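Long-range contacts in purine nucleoside phosphorylase YlmD (Geobacillus stearothermophilus, PDB 6T1B), which catalyses the phosphorolysis of adenosine, inosine and S-methyl-5'-thioadenosine to free base and sugar 1-phosphate, and also deaminates adenosine: residues Cys77-Val88 with Ala103-Asp113; Tyr130-Leu141 with Met264-Glu272. All coordinates share one frame; numbering follows the deposited sequence. Where two conformers were deposited one is given.

Interaction 1: residues Cys77-Val88 with Ala103-Asp113. With NOS (inosine), chain B.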
loop_
_atom_site.group_PDB
_atom_site.type_symbol
_atom_site.label_atom_id
_atom_site.label_comp_id
_atom_site.label_asym_id
_atom_site.label_seq_id
_atom_site.Cartn_x
_atom_site.Cartn_y
_atom_site.Cartn_z
ATOM N N CYS A 77 0.520 9.898 5.301
ATOM C CA CYS A 77 1.350 9.681 6.479
ATOM C C CYS A 77 2.826 9.659 6.115
ATOM O O CYS A 77 3.209 9.589 4.949
ATOM C CB CYS A 77 0.940 8.411 7.225
ATOM S SG CYS A 77 1.078 6.869 6.316
ATOM N N GLU A 78 3.655 9.772 7.149
ATOM C CA GLU A 78 5.081 9.958 6.947
ATOM C C GLU A 78 5.734 8.744 6.319
ATOM O O GLU A 78 6.711 8.890 5.577
ATOM C CB GLU A 78 5.757 10.253 8.275
ATOM C CG GLU A 78 7.195 10.622 8.148
ATOM C CD GLU A 78 7.842 10.956 9.494
ATOM O OE1 GLU A 78 9.067 11.309 9.470
ATOM O OE2 GLU A 78 7.188 10.905 10.559
ATOM N N GLN A 79 5.259 7.540 6.635
ATOM C CA GLN A 79 5.803 6.281 6.106
ATOM C C GLN A 79 7.270 6.088 6.490
ATOM O O GLN A 79 8.179 6.155 5.663
ATOM C CB GLN A 79 5.568 6.158 4.599
ATOM C CG GLN A 79 4.096 6.137 4.240
ATOM C CD GLN A 79 3.804 5.962 2.760
ATOM O OE1 GLN A 79 3.058 6.734 2.171
ATOM N NE2 GLN A 79 4.345 4.903 2.174
ATOM N N VAL A 80 7.465 5.783 7.773
ATOM C CA VAL A 80 8.795 5.646 8.343
ATOM C C VAL A 80 9.332 4.225 8.331
ATOM O O VAL A 80 10.386 3.960 8.926
ATOM C CB VAL A 80 8.857 6.231 9.771
ATOM C CG1 VAL A 80 8.510 7.709 9.725
ATOM C CG2 VAL A 80 7.960 5.451 10.732
ATOM N N HIS A 81 8.636 3.318 7.635
ATOM C CA HIS A 81 9.020 1.898 7.583
ATOM C C HIS A 81 8.955 1.221 8.939
ATOM O O HIS A 81 9.736 0.323 9.257
ATOM C CB HIS A 81 10.382 1.691 6.913
ATOM C CG HIS A 81 10.322 1.762 5.434
ATOM N ND1 HIS A 81 10.432 2.948 4.742
ATOM C CD2 HIS A 81 10.112 0.798 4.501
ATOM C CE1 HIS A 81 10.323 2.711 3.447
ATOM N NE2 HIS A 81 10.126 1.418 3.276
ATOM N N GLY A 82 8.012 1.669 9.759
ATOM C CA GLY A 82 7.629 0.987 10.950
ATOM C C GLY A 82 6.296 0.271 10.798
ATOM O O GLY A 82 5.794 0.045 9.691
ATOM N N ALA A 83 5.719 -0.083 11.940
ATOM C CA ALA A 83 4.480 -0.852 11.958
ATOM C C ALA A 83 3.352 -0.127 12.676
ATOM O O ALA A 83 2.371 -0.766 13.079
ATOM C CB ALA A 83 4.719 -2.236 12.550
ATOM N N ASP A 84 3.438 1.189 12.829
ATOM C CA ASP A 84 2.404 1.944 13.534
ATOM C C ASP A 84 1.315 2.402 12.555
ATOM O O ASP A 84 1.556 2.583 11.362
ATOM C CB ASP A 84 3.049 3.127 14.261
ATOM C CG ASP A 84 3.814 2.699 15.507
ATOM O OD1 ASP A 84 3.244 1.948 16.345
ATOM O OD2 ASP A 84 4.974 3.111 15.658
ATOM N N ILE A 85 0.103 2.535 13.092
ATOM C CA ILE A 85 -1.099 2.800 12.309
ATOM C C ILE A 85 -1.915 3.837 13.065
ATOM O O ILE A 85 -1.982 3.801 14.297
ATOM C CB ILE A 85 -1.928 1.511 12.155
ATOM C CG1 ILE A 85 -1.193 0.474 11.320
ATOM C CG2 ILE A 85 -3.295 1.820 11.565
ATOM C CD1 ILE A 85 -1.819 -0.908 11.385
ATOM N N GLN A 86 -2.550 4.753 12.334
ATOM C CA GLN A 86 -3.371 5.802 12.929
ATOM C C GLN A 86 -4.776 5.786 12.336
ATOM O O GLN A 86 -4.926 5.742 11.109
ATOM C CB GLN A 86 -2.757 7.178 12.648
ATOM C CG GLN A 86 -3.300 8.294 13.510
ATOM C CD GLN A 86 -2.543 8.393 14.820
ATOM O OE1 GLN A 86 -1.429 8.918 14.866
ATOM N NE2 GLN A 86 -3.122 7.863 15.876
ATOM N N LYS A 87 -5.783 5.842 13.190
ATOM C CA LYS A 87 -7.149 6.089 12.752
ATOM C C LYS A 87 -7.292 7.566 12.431
ATOM O O LYS A 87 -6.864 8.429 13.214
ATOM C CB LYS A 87 -8.117 5.734 13.869
ATOM C CG LYS A 87 -9.569 6.023 13.533
ATOM C CD LYS A 87 -10.487 5.567 14.635
ATOM C CE LYS A 87 -11.969 5.797 14.300
ATOM N NZ LYS A 87 -12.868 5.091 15.261
ATOM N N VAL A 88 -7.875 7.869 11.271
ATOM C CA VAL A 88 -8.089 9.254 10.866
ATOM C C VAL A 88 -9.544 9.514 10.524
ATOM O O VAL A 88 -10.329 8.592 10.279
ATOM C CB VAL A 88 -7.190 9.643 9.676
ATOM C CG1 VAL A 88 -5.725 9.565 10.097
ATOM C CG2 VAL A 88 -7.454 8.727 8.474
ATOM N N ALA A 103 2.002 15.570 6.884
ATOM C CA ALA A 103 1.524 14.194 6.906
ATOM C C ALA A 103 1.437 13.675 8.341
ATOM O O ALA A 103 2.145 14.141 9.230
ATOM C CB ALA A 103 2.492 13.313 6.118
ATOM N N VAL A 104 0.567 12.699 8.564
ATOM C CA VAL A 104 0.437 12.096 9.888
ATOM C C VAL A 104 1.795 11.522 10.261
ATOM O O VAL A 104 2.304 10.654 9.538
ATOM C CB VAL A 104 -0.636 10.997 9.883
ATOM C CG1 VAL A 104 -0.728 10.327 11.243
ATOM C CG2 VAL A 104 -1.959 11.543 9.449
ATOM N N PRO A 105 2.406 11.931 11.371
ATOM C CA PRO A 105 3.792 11.534 11.619
ATOM C C PRO A 105 3.932 10.133 12.193
ATOM O O PRO A 105 3.085 9.639 12.938
ATOM C CB PRO A 105 4.277 12.579 12.635
ATOM C CG PRO A 105 3.043 13.021 13.321
ATOM C CD PRO A 105 1.943 12.967 12.317
ATOM N N GLY A 106 5.032 9.485 11.815
ATOM C CA GLY A 106 5.495 8.301 12.514
ATOM C C GLY A 106 4.715 7.035 12.232
ATOM O O GLY A 106 4.882 6.059 12.973
ATOM N N VAL A 107 3.853 7.020 11.224
ATOM C CA VAL A 107 3.044 5.843 10.962
ATOM C C VAL A 107 3.173 5.424 9.506
ATOM O O VAL A 107 3.491 6.227 8.621
ATOM C CB VAL A 107 1.557 5.993 11.368
ATOM C CG1 VAL A 107 1.399 6.512 12.779
ATOM C CG2 VAL A 107 0.811 6.867 10.404
ATOM N N ASP A 108 2.844 4.154 9.264
ATOM C CA ASP A 108 2.905 3.519 7.973
ATOM C C ASP A 108 1.569 2.928 7.551
ATOM O O ASP A 108 1.498 2.284 6.500
ATOM C CB ASP A 108 4.010 2.448 7.962
ATOM C CG ASP A 108 5.381 3.080 7.894
ATOM O OD1 ASP A 108 5.844 3.545 8.964
ATOM O OD2 ASP A 108 5.891 3.164 6.751
ATOM N N GLY A 109 0.522 3.142 8.319
ATOM C CA GLY A 109 -0.794 2.746 7.878
ATOM C C GLY A 109 -1.823 3.680 8.467
ATOM O O GLY A 109 -1.601 4.326 9.496
ATOM N N LEU A 110 -2.978 3.713 7.808
ATOM C CA LEU A 110 -4.074 4.573 8.202
ATOM C C LEU A 110 -5.368 3.792 8.049
ATOM O O LEU A 110 -5.459 2.889 7.210
ATOM C CB LEU A 110 -4.199 5.801 7.296
ATOM C CG LEU A 110 -3.007 6.740 7.270
ATOM C CD1 LEU A 110 -3.173 7.794 6.192
ATOM C CD2 LEU A 110 -2.775 7.346 8.632
ATOM N N TYR A 111 -6.376 4.155 8.836
ATOM C CA TYR A 111 -7.704 3.629 8.558
ATOM C C TYR A 111 -8.749 4.664 8.927
ATOM O O TYR A 111 -8.482 5.579 9.708
ATOM C CB TYR A 111 -8.004 2.304 9.255
ATOM C CG TYR A 111 -8.166 2.309 10.752
ATOM C CD1 TYR A 111 -9.422 2.425 11.332
ATOM C CD2 TYR A 111 -7.077 2.106 11.580
ATOM C CE1 TYR A 111 -9.581 2.369 12.703
ATOM C CE2 TYR A 111 -7.240 2.046 12.941
ATOM C CZ TYR A 111 -8.475 2.177 13.496
ATOM O OH TYR A 111 -8.607 2.105 14.867
ATOM N N THR A 112 -9.955 4.510 8.378
ATOM C CA THR A 112 -11.049 5.401 8.722
ATOM C C THR A 112 -12.375 4.676 8.554
ATOM O O THR A 112 -12.515 3.791 7.697
ATOM C CB THR A 112 -11.032 6.667 7.855
ATOM O OG1 THR A 112 -12.024 7.600 8.287
ATOM C CG2 THR A 112 -11.278 6.339 6.383
ATOM N N ASP A 113 -13.345 5.072 9.359
ATOM C CA ASP A 113 -14.708 4.599 9.188
ATOM C C ASP A 113 -15.635 5.679 8.637
ATOM O O ASP A 113 -16.846 5.493 8.593
ATOM C CB ASP A 113 -15.252 3.957 10.471
ATOM C CG ASP A 113 -15.424 4.943 11.604
ATOM O OD1 ASP A 113 -15.148 6.129 11.406
ATOM O OD2 ASP A 113 -15.838 4.516 12.708
HETATM N N9 NOS B . 8.508 8.832 0.203
HETATM C C4 NOS B . 7.266 9.133 0.623
HETATM N N3 NOS B . 6.361 8.544 1.639
HETATM C C2 NOS B . 5.081 9.149 1.878
HETATM N N1 NOS B . 4.656 10.312 1.153
HETATM C C6 NOS B . 5.477 10.914 0.173
HETATM O O6 NOS B . 5.058 11.878 -0.409
HETATM C C5 NOS B . 6.846 10.245 -0.066
HETATM N N7 NOS B . 7.783 10.553 -0.907
HETATM C C8 NOS B . 8.807 9.716 -0.755
HETATM C "C5'" NOS B . 7.320 4.734 0.743
HETATM O "O5'" NOS B . 7.356 3.558 -0.061
HETATM C "C4'" NOS B . 8.686 5.365 0.838
HETATM O "O4'" NOS B . 8.700 6.547 0.006
HETATM C "C1'" NOS B . 9.209 7.647 0.730
HETATM C "C2'" NOS B . 9.008 7.325 2.208
HETATM O "O2'" NOS B . 10.001 7.969 2.996
HETATM C "C3'" NOS B . 9.128 5.801 2.236
HETATM O "O3'" NOS B . 10.504 5.431 2.429
HETATM O O HOH W 1 5.117 3.191 11.564
HETATM O O HOH W 2 6.696 3.780 13.706
HETATM O O HOH W 3 0.878 10.248 14.595
HETATM O O HOH W 4 -12.387 6.957 11.363
#
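K87 lays its aliphatic chain over one face of the Y111 ring, its CB 3.9 Å from the ring centroid in a CH-pi contact, while I85 CG2 meets the ring edge. With CG anti to the backbone N (chi1 177°) and every later bond extended, K87 runs on across the ring until NZ forms a long salt bridge with D113; E165 pairs with this ammonium and also accepts a hydrogen bond from Y111 OH. Beneath them lies a parallel strand pair, 85-87 beside 109-112, at the margin of a mixed sheet: Q86 N bonds G109 O, Q86 O takes Y111 N, and V88 N reaches Y111 O at 2.8 Å, nearly straight (169°). Upstream, the D108 carboxylate organises the turn of 79-82. Its OD2 accepts H81 N on the syn side at 2.9 Å, and OD1 takes G82 N at 3.0 Å from above the carboxylate plane, with V80 N bonding weakly. D108 OD2 is also hydrogen-bonded to H143 ND1; H143, H81 and C126 bind the catalytic zinc, so D108 is second shell to the metal, through the ring of H143 and the backbone of H81. Inosine O3' lies 2.9 Å from H81 CE1 at the imidazole edge, and Q79 OE1, hydrogen-bonded to C122 N, sits 3.2 Å from inosine C2.

Interaction 2: residues Tyr130-Leu141 with Met264-Glu272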
loop_
_atom_site.group_PDB
_atom_site.type_symbol
_atom_site.label_atom_id
_atom_site.label_comp_id
_atom_site.label_asym_id
_atom_site.label_seq_id
_atom_site.Cartn_x
_atom_site.Cartn_y
_atom_site.Cartn_z
ATOM N N TYR A 130 -4.479 -3.222 1.286
ATOM C CA TYR A 130 -5.759 -2.546 1.357
ATOM C C TYR A 130 -6.717 -3.387 2.193
ATOM O O TYR A 130 -6.825 -4.598 1.985
ATOM C CB TYR A 130 -6.372 -2.415 -0.046
ATOM C CG TYR A 130 -5.540 -1.704 -1.115
ATOM C CD1 TYR A 130 -4.423 -2.312 -1.678
ATOM C CD2 TYR A 130 -5.922 -0.458 -1.608
ATOM C CE1 TYR A 130 -3.685 -1.680 -2.677
ATOM C CE2 TYR A 130 -5.203 0.170 -2.591
ATOM C CZ TYR A 130 -4.073 -0.443 -3.122
ATOM O OH TYR A 130 -3.353 0.161 -4.143
ATOM N N PHE A 131 -7.465 -2.727 3.091
ATOM C CA PHE A 131 -8.389 -3.395 3.986
ATOM C C PHE A 131 -9.782 -2.790 3.824
ATOM O O PHE A 131 -9.915 -1.564 3.685
ATOM C CB PHE A 131 -7.980 -3.176 5.441
ATOM C CG PHE A 131 -6.637 -3.724 5.826
ATOM C CD1 PHE A 131 -5.469 -3.058 5.519
ATOM C CD2 PHE A 131 -6.543 -4.878 6.568
ATOM C CE1 PHE A 131 -4.256 -3.569 5.943
ATOM C CE2 PHE A 131 -5.334 -5.389 6.970
ATOM C CZ PHE A 131 -4.197 -4.731 6.669
ATOM N N VAL A 132 -10.802 -3.624 3.905
ATOM C CA VAL A 132 -12.163 -3.125 3.915
ATOM C C VAL A 132 -12.988 -4.034 4.800
ATOM O O VAL A 132 -12.823 -5.257 4.799
ATOM C CB VAL A 132 -12.748 -3.017 2.488
ATOM C CG1 VAL A 132 -12.885 -4.359 1.816
ATOM C CG2 VAL A 132 -14.067 -2.242 2.497
ATOM N N ALA A 133 -13.862 -3.430 5.584
ATOM C CA ALA A 133 -14.946 -4.152 6.251
ATOM C C ALA A 133 -16.217 -3.498 5.715
ATOM O O ALA A 133 -16.697 -2.482 6.263
ATOM C CB ALA A 133 -14.832 -4.054 7.768
ATOM N N PRO A 134 -16.804 -4.037 4.636
ATOM C CA PRO A 134 -17.889 -3.309 3.952
ATOM C C PRO A 134 -19.096 -3.056 4.821
ATOM O O PRO A 134 -19.722 -1.993 4.722
ATOM C CB PRO A 134 -18.242 -4.224 2.771
ATOM C CG PRO A 134 -17.054 -5.047 2.544
ATOM C CD PRO A 134 -16.415 -5.260 3.898
ATOM N N SER A 135 -19.472 -4.021 5.657
ATOM C CA SER A 135 -20.655 -3.839 6.484
ATOM C C SER A 135 -20.468 -2.640 7.402
ATOM O O SER A 135 -21.381 -1.819 7.559
ATOM C CB SER A 135 -20.936 -5.118 7.271
ATOM O OG SER A 135 -19.899 -5.414 8.193
ATOM N N ALA A 136 -19.280 -2.499 7.976
ATOM C CA ALA A 136 -19.002 -1.488 8.985
ATOM C C ALA A 136 -18.489 -0.181 8.410
ATOM O O ALA A 136 -18.239 0.760 9.170
ATOM C CB ALA A 136 -17.991 -2.026 9.990
ATOM N N GLY A 137 -18.264 -0.100 7.105
ATOM C CA GLY A 137 -17.790 1.141 6.531
ATOM C C GLY A 137 -16.365 1.496 6.898
ATOM O O GLY A 137 -16.007 2.674 6.876
ATOM N N LEU A 138 -15.503 0.508 7.152
ATOM C CA LEU A 138 -14.096 0.732 7.445
ATOM C C LEU A 138 -13.272 0.478 6.200
ATOM O O LEU A 138 -13.517 -0.500 5.469
ATOM C CB LEU A 138 -13.587 -0.219 8.532
ATOM C CG LEU A 138 -13.821 0.230 9.965
ATOM C CD1 LEU A 138 -13.810 -0.925 10.938
ATOM C CD2 LEU A 138 -12.743 1.255 10.318
ATOM N N VAL A 139 -12.300 1.348 5.969
ATOM C CA VAL A 139 -11.273 1.096 4.973
ATOM C C VAL A 139 -9.934 1.358 5.644
ATOM O O VAL A 139 -9.825 2.219 6.534
ATOM C CB VAL A 139 -11.428 1.951 3.691
ATOM C CG1 VAL A 139 -12.707 1.591 2.952
ATOM C CG2 VAL A 139 -11.349 3.458 4.004
ATOM N N GLY A 140 -8.899 0.666 5.172
ATOM C CA GLY A 140 -7.565 0.866 5.697
ATOM C C GLY A 140 -6.539 0.647 4.614
ATOM O O GLY A 140 -6.804 -0.021 3.603
ATOM N N LEU A 141 -5.345 1.182 4.864
ATOM C CA LEU A 141 -4.263 1.030 3.908
ATOM C C LEU A 141 -2.957 1.047 4.676
ATOM O O LEU A 141 -2.704 1.951 5.490
ATOM C CB LEU A 141 -4.307 2.178 2.884
ATOM C CG LEU A 141 -3.267 2.184 1.771
ATOM C CD1 LEU A 141 -3.236 0.907 0.972
ATOM C CD2 LEU A 141 -3.553 3.398 0.868
ATOM N N MET A 264 4.310 5.574 -6.926
ATOM C CA MET A 264 2.893 5.438 -7.185
ATOM C C MET A 264 2.125 5.761 -5.900
ATOM O O MET A 264 2.673 5.699 -4.804
ATOM C CB MET A 264 2.554 4.011 -7.582
ATOM C CG MET A 264 3.153 3.506 -8.887
ATOM S SD MET A 264 4.834 2.874 -8.798
ATOM C CE MET A 264 4.597 1.329 -7.908
ATOM N N LEU A 265 0.847 6.098 -6.049
ATOM C CA LEU A 265 -0.027 6.290 -4.903
ATOM C C LEU A 265 -1.012 5.127 -4.869
ATOM O O LEU A 265 -1.689 4.858 -5.875
ATOM C CB LEU A 265 -0.839 7.565 -5.036
ATOM C CG LEU A 265 -1.492 8.086 -3.764
ATOM C CD1 LEU A 265 -0.414 8.763 -2.896
ATOM C CD2 LEU A 265 -2.652 8.995 -4.068
ATOM N N ALA A 266 -1.077 4.459 -3.733
ATOM C CA ALA A 266 -2.179 3.565 -3.398
ATOM C C ALA A 266 -3.201 4.384 -2.632
ATOM O O ALA A 266 -2.847 5.236 -1.807
ATOM C CB ALA A 266 -1.696 2.429 -2.504
ATOM N N PHE A 267 -4.473 4.130 -2.907
ATOM C CA PHE A 267 -5.500 4.950 -2.292
ATOM C C PHE A 267 -6.729 4.109 -2.016
ATOM O O PHE A 267 -7.012 3.130 -2.722
ATOM C CB PHE A 267 -5.859 6.163 -3.155
ATOM C CG PHE A 267 -6.180 5.810 -4.577
ATOM C CD1 PHE A 267 -7.469 5.480 -4.964
ATOM C CD2 PHE A 267 -5.177 5.788 -5.538
ATOM C CE1 PHE A 267 -7.745 5.150 -6.277
ATOM C CE2 PHE A 267 -5.469 5.464 -6.845
ATOM C CZ PHE A 267 -6.740 5.120 -7.209
ATOM N N ILE A 268 -7.430 4.465 -0.951
ATOM C CA ILE A 268 -8.744 3.883 -0.682
ATOM C C ILE A 268 -9.586 4.884 0.099
ATOM O O ILE A 268 -9.112 5.535 1.040
ATOM C CB ILE A 268 -8.621 2.522 0.035
ATOM C CG1 ILE A 268 -9.983 1.829 0.169
ATOM C CG2 ILE A 268 -7.979 2.660 1.427
ATOM C CD1 ILE A 268 -9.886 0.356 0.588
ATOM N N GLY A 269 -10.863 4.961 -0.261
ATOM C CA GLY A 269 -11.806 5.832 0.419
ATOM C C GLY A 269 -13.210 5.515 -0.044
ATOM O O GLY A 269 -13.402 4.760 -1.004
ATOM N N ARG A 270 -14.181 6.089 0.641
ATOM C CA ARG A 270 -15.579 5.960 0.258
ATOM C C ARG A 270 -16.136 7.328 -0.071
ATOM O O ARG A 270 -15.831 8.309 0.604
ATOM C CB ARG A 270 -16.372 5.292 1.371
ATOM C CG ARG A 270 -15.963 3.848 1.540
ATOM C CD ARG A 270 -16.831 3.095 2.514
ATOM N NE ARG A 270 -16.806 3.682 3.849
ATOM C CZ ARG A 270 -17.817 4.350 4.398
ATOM N NH1 ARG A 270 -18.950 4.522 3.724
ATOM N NH2 ARG A 270 -17.714 4.837 5.627
ATOM N N ARG A 271 -16.953 7.381 -1.120
ATOM C CA ARG A 271 -17.543 8.643 -1.531
ATOM C C ARG A 271 -18.659 9.051 -0.581
ATOM O O ARG A 271 -19.440 8.218 -0.117
ATOM C CB ARG A 271 -18.120 8.512 -2.936
ATOM C CG ARG A 271 -17.110 8.168 -3.992
ATOM C CD ARG A 271 -17.724 8.337 -5.394
ATOM N NE ARG A 271 -16.765 7.900 -6.395
ATOM C CZ ARG A 271 -15.733 8.632 -6.815
ATOM N NH1 ARG A 271 -15.557 9.855 -6.345
ATOM N NH2 ARG A 271 -14.902 8.147 -7.726
ATOM N N GLU A 272 -18.744 10.359 -0.334
ATOM C CA GLU A 272 -19.815 10.988 0.427
ATOM C C GLU A 272 -20.881 11.444 -0.564
ATOM O O GLU A 272 -20.577 12.202 -1.494
ATOM C CB GLU A 272 -19.221 12.201 1.136
ATOM C CG GLU A 272 -19.691 12.447 2.544
ATOM C CD GLU A 272 -18.817 13.469 3.249
ATOM O OE1 GLU A 272 -17.966 14.094 2.571
ATOM O OE2 GLU A 272 -18.966 13.640 4.477
HETATM O O HOH W 5 -14.432 4.562 5.276
#
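I268 fits against V139, the two side chains lying side by side and pointing opposite ways, with I268 CG1 3.8 Å from V139 CB. The branches of I268 divide the work: CG1 stands anti to the backbone N (chi1 -173°) and carries CD1 to F131 O, whereas CG2 lies 4.0 Å from L141 CB. A266 CB meets Y130 OH at 3.3 Å, and L141 CD2 settles 3.3 Å from A266 O. The Y130 ring presents its edge to F267 O, 3.5 Å from CE2, while L141 CD1 covers one ring face. Replacing Y130 with an alanine would probably open a gap beside A266 and leave G27 O, to which the phenol hydroxyl is hydrogen-bonded, without that partner. At the far end R270, bent at chi3, turns NE and NH2 onto G137 O in two weak bonds, the shorter 3.0 Å from NH2, and a water bridges NE to the same carbonyl; G137 CA lies over one guanidinium face. What positions G137 is the hairpin turn, with a G1 beta bulge in which A133 stands opposite both G137 and L138. No backbone hydrogen bond joins strand 264-269 to the hairpin 130-141; side chains make the contact, the buried packing of one beta-sheet on another.

Interaction 1 lies at the margin of a mixed sheet, and interaction 2 packs a neighbouring part of the same sheet on another; their centres are about 14 Å apart. Strand 109-112 of interaction 1 pairs with strand 138-144, which supplies the second arm of the hairpin in interaction 2: the backbones meet at L110 O to L141 N and T112 N to V139 O, both 2.9 Å and probably hydrogen bonds. Interaction 1 contributes H81 to the catalytic zinc and C77, E78, Q79 and H81 to the inosine pocket. Interaction 2 stays back from that pocket, the A266 side chain about 9 Å from inosine and about 11 Å from zinc; H143 follows two residues after L141, and R263, which binds inosine, immediately precedes M264.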